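Local coordinates for YopX protein domain-containing protein (Enterococcus faecalis, PDB 2OX7), which is of unknown function but belongs to the YopX protein family; the chain is strand-rich and its assembly holds four copies, at residues I67-K76 with F82-D90. Sequence-based numbering, arbitrary orientation.
Sequences IMQSTGLKDK and FEGDILVYD
Ser70 and Phe82 form an antiparallel, non-hydrogen-bonded bridge with CA atoms 4.2 Å apart, and beside it Glu83 N donates to Gln69 O over 3.1 Å. Glu83 completes a two-bond grip on Gln69 by turning its carboxylate back onto the strand, where OE1 accepts from Gln69 N at 2.8 Å through its anti lone pair. CG of Glu83 lies anti to the carbonyl carbon (chi1 -57°), which sets the extended chain alongside the Gln69 backbone. The Phe82 ring lies against the same strand: Ser70 CB makes a CH-pi contact over one face, 4.0 Å from the centroid, while Met68 O meets the edge in plane. Met68, present as selenomethionine, runs past the turn, its SE 3.3 Å from Glu83 O. That type II turn, Phe82 to Asp85, is closed by Asp85 N to Phe82 O and braced by Asp85 OD2, which takes Phe82 N from above the carboxylate plane. At the far end, Lys76 NZ and Asp90 OD2 form a salt bridge of 2.6 Å, the two side chains crossing at about a right angle; it links the loop after strand 73-74 to the residue following strand 85-89. The end of strand 80-82 and the turn into strand 85-89 thus pack on strand 65-71, itself paired with strand 7-11, while the Gln69 side-chain amide hydrogen-bonds to that of Gln69 of the second subunit.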
loop_
_atom_site.group_PDB
_atom_site.type_symbol
_atom_site.label_atom_id
_atom_site.label_comp_id
_atom_site.label_asym_id
_atom_site.label_seq_id
_atom_site.Cartn_x
_atom_site.Cartn_y
_atom_site.Cartn_z
ATOM N N ILE A 67 10.632 -19.282 -12.523
ATOM C CA ILE A 67 9.389 -19.566 -11.777
ATOM C C ILE A 67 8.588 -18.278 -11.534
ATOM O O ILE A 67 9.186 -17.199 -11.310
ATOM C CB ILE A 67 9.672 -20.251 -10.425
ATOM C CG1 ILE A 67 10.419 -21.565 -10.638
ATOM C CG2 ILE A 67 8.373 -20.560 -9.659
ATOM C CD1 ILE A 67 9.552 -22.704 -11.193
HETATM N N MSE A 68 7.254 -18.415 -11.588
HETATM C CA MSE A 68 6.325 -17.304 -11.324
HETATM C C MSE A 68 5.211 -17.866 -10.481
HETATM O O MSE A 68 4.730 -18.978 -10.750
HETATM C CB MSE A 68 5.762 -16.731 -12.628
HETATM C CG MSE A 68 6.786 -15.968 -13.461
HETATM SE SE MSE A 68 6.223 -15.944 -15.353
HETATM C CE MSE A 68 7.171 -17.587 -15.949
ATOM N N GLN A 69 4.772 -17.102 -9.472
ATOM C CA GLN A 69 3.760 -17.605 -8.568
ATOM C C GLN A 69 2.431 -16.928 -8.850
ATOM O O GLN A 69 2.392 -15.769 -9.267
ATOM C CB GLN A 69 4.179 -17.333 -7.108
ATOM C CG GLN A 69 3.192 -17.912 -6.108
ATOM C CD GLN A 69 3.705 -17.872 -4.653
ATOM O OE1 GLN A 69 4.848 -17.482 -4.392
ATOM N NE2 GLN A 69 2.865 -18.332 -3.727
ATOM N N SER A 70 1.356 -17.654 -8.612
ATOM C CA SER A 70 0.022 -17.025 -8.648
ATOM C C SER A 70 -0.152 -15.987 -7.544
ATOM O O SER A 70 0.194 -16.237 -6.349
ATOM C CB SER A 70 -1.059 -18.065 -8.532
ATOM O OG SER A 70 -2.352 -17.465 -8.394
ATOM N N THR A 71 -0.758 -14.862 -7.910
ATOM C CA THR A 71 -1.082 -13.809 -6.908
ATOM C C THR A 71 -2.291 -14.164 -6.070
ATOM O O THR A 71 -2.570 -13.476 -5.059
ATOM C CB THR A 71 -1.439 -12.475 -7.569
ATOM O OG1 THR A 71 -2.632 -12.648 -8.332
ATOM C CG2 THR A 71 -0.298 -11.958 -8.490
ATOM N N GLY A 72 -3.050 -15.170 -6.504
ATOM C CA GLY A 72 -4.334 -15.483 -5.861
ATOM C C GLY A 72 -5.465 -14.607 -6.357
ATOM O O GLY A 72 -6.616 -14.817 -5.980
ATOM N N LEU A 73 -5.152 -13.638 -7.213
ATOM C CA LEU A 73 -6.208 -12.744 -7.692
ATOM C C LEU A 73 -6.623 -13.147 -9.091
ATOM O O LEU A 73 -5.817 -13.728 -9.832
ATOM C CB LEU A 73 -5.722 -11.304 -7.691
ATOM C CG LEU A 73 -5.267 -10.807 -6.291
ATOM C CD1 LEU A 73 -4.599 -9.462 -6.449
ATOM C CD2 LEU A 73 -6.406 -10.805 -5.270
ATOM N N LYS A 74 -7.875 -12.828 -9.438
ATOM C CA LYS A 74 -8.438 -13.174 -10.756
ATOM C C LYS A 74 -8.660 -11.924 -11.607
ATOM O O LYS A 74 -9.041 -10.856 -11.087
ATOM C CB LYS A 74 -9.762 -13.924 -10.574
ATOM C CG LYS A 74 -9.567 -15.343 -9.975
ATOM C CD LYS A 74 -10.966 -15.860 -9.601
ATOM C CE LYS A 74 -11.016 -17.331 -9.236
ATOM N NZ LYS A 74 -9.983 -17.657 -8.270
ATOM N N ASP A 75 -8.524 -12.060 -12.923
ATOM C CA ASP A 75 -8.956 -10.963 -13.795
ATOM C C ASP A 75 -10.471 -10.984 -14.058
ATOM O O ASP A 75 -11.211 -11.846 -13.523
ATOM C CB ASP A 75 -8.140 -10.891 -15.112
ATOM C CG ASP A 75 -8.575 -11.918 -16.170
ATOM O OD1 ASP A 75 -9.518 -12.688 -15.906
ATOM O OD2 ASP A 75 -7.920 -11.944 -17.275
ATOM N N LYS A 76 -10.916 -10.052 -14.898
ATOM C CA LYS A 76 -12.326 -9.903 -15.251
ATOM C C LYS A 76 -12.942 -11.182 -15.848
ATOM O O LYS A 76 -14.163 -11.387 -15.745
ATOM C CB LYS A 76 -12.433 -8.763 -16.258
ATOM C CG LYS A 76 -13.787 -8.202 -16.460
ATOM C CD LYS A 76 -13.666 -7.214 -17.635
ATOM C CE LYS A 76 -15.038 -6.745 -18.073
ATOM N NZ LYS A 76 -14.956 -5.651 -19.058
ATOM N N PHE A 82 -0.793 -14.222 -12.534
ATOM C CA PHE A 82 0.528 -14.618 -12.030
ATOM C C PHE A 82 1.539 -13.476 -12.153
ATOM O O PHE A 82 1.419 -12.586 -13.031
ATOM C CB PHE A 82 1.092 -15.758 -12.923
ATOM C CG PHE A 82 0.494 -17.092 -12.647
ATOM C CD1 PHE A 82 1.237 -18.058 -11.979
ATOM C CD2 PHE A 82 -0.795 -17.385 -13.064
ATOM C CE1 PHE A 82 0.691 -19.336 -11.731
ATOM C CE2 PHE A 82 -1.381 -18.667 -12.805
ATOM C CZ PHE A 82 -0.636 -19.637 -12.123
ATOM N N GLU A 83 2.611 -13.582 -11.382
ATOM C CA GLU A 83 3.761 -12.721 -11.659
ATOM C C GLU A 83 4.125 -12.879 -13.145
ATOM O O GLU A 83 4.074 -14.005 -13.704
ATOM C CB GLU A 83 4.999 -13.167 -10.879
ATOM C CG GLU A 83 4.921 -13.268 -9.387
ATOM C CD GLU A 83 6.265 -13.801 -8.836
ATOM O OE1 GLU A 83 6.454 -15.052 -8.663
ATOM O OE2 GLU A 83 7.151 -12.945 -8.635
ATOM N N GLY A 84 4.574 -11.783 -13.752
ATOM C CA GLY A 84 4.971 -11.794 -15.182
ATOM C C GLY A 84 3.821 -11.556 -16.151
ATOM O O GLY A 84 4.054 -11.233 -17.332
ATOM N N ASP A 85 2.572 -11.694 -15.682
ATOM C CA ASP A 85 1.443 -11.360 -16.538
ATOM C C ASP A 85 1.409 -9.899 -16.906
ATOM O O ASP A 85 1.890 -9.034 -16.165
ATOM C CB ASP A 85 0.096 -11.744 -15.889
ATOM C CG ASP A 85 -0.233 -13.248 -16.042
ATOM O OD1 ASP A 85 0.337 -13.944 -16.935
ATOM O OD2 ASP A 85 -1.110 -13.744 -15.306
ATOM N N ILE A 86 0.758 -9.613 -18.031
ATOM C CA ILE A 86 0.522 -8.229 -18.489
ATOM C C ILE A 86 -0.973 -7.969 -18.564
ATOM O O ILE A 86 -1.731 -8.760 -19.201
ATOM C CB ILE A 86 1.207 -7.997 -19.900
ATOM C CG1 ILE A 86 2.732 -8.170 -19.777
ATOM C CG2 ILE A 86 0.728 -6.636 -20.499
ATOM C CD1 ILE A 86 3.469 -8.420 -21.156
ATOM N N LEU A 87 -1.433 -6.926 -17.852
ATOM C CA LEU A 87 -2.881 -6.636 -17.780
ATOM C C LEU A 87 -3.202 -5.366 -18.538
ATOM O O LEU A 87 -2.373 -4.439 -18.580
ATOM C CB LEU A 87 -3.322 -6.452 -16.333
ATOM C CG LEU A 87 -3.591 -7.736 -15.537
ATOM C CD1 LEU A 87 -2.406 -8.676 -15.421
ATOM C CD2 LEU A 87 -3.999 -7.233 -14.163
ATOM N N VAL A 88 -4.393 -5.315 -19.113
ATOM C CA VAL A 88 -4.890 -4.087 -19.720
ATOM C C VAL A 88 -6.247 -3.741 -19.165
ATOM O O VAL A 88 -7.023 -4.642 -18.836
ATOM C CB VAL A 88 -5.009 -4.190 -21.257
ATOM C CG1 VAL A 88 -3.625 -4.220 -21.846
ATOM C CG2 VAL A 88 -5.886 -5.373 -21.662
ATOM N N TYR A 89 -6.536 -2.453 -19.079
ATOM C CA TYR A 89 -7.872 -1.987 -18.713
ATOM C C TYR A 89 -8.846 -2.170 -19.885
ATOM O O TYR A 89 -8.587 -1.708 -21.023
ATOM C CB TYR A 89 -7.794 -0.507 -18.312
ATOM C CG TYR A 89 -9.090 -0.008 -17.749
ATOM C CD1 TYR A 89 -9.569 -0.484 -16.536
ATOM C CD2 TYR A 89 -9.825 0.971 -18.419
ATOM C CE1 TYR A 89 -10.768 -0.036 -16.023
ATOM C CE2 TYR A 89 -11.018 1.427 -17.915
ATOM C CZ TYR A 89 -11.468 0.948 -16.694
ATOM O OH TYR A 89 -12.674 1.406 -16.170
ATOM N N ASP A 90 -9.967 -2.824 -19.625
ATOM C CA ASP A 90 -10.814 -3.338 -20.695
ATOM C C ASP A 90 -11.827 -2.268 -21.158
ATOM O O ASP A 90 -13.036 -2.487 -21.192
ATOM C CB ASP A 90 -11.450 -4.667 -20.273
ATOM C CG ASP A 90 -12.254 -5.324 -21.389
ATOM O OD1 ASP A 90 -11.831 -5.192 -22.562
ATOM O OD2 ASP A 90 -13.290 -5.982 -21.088
#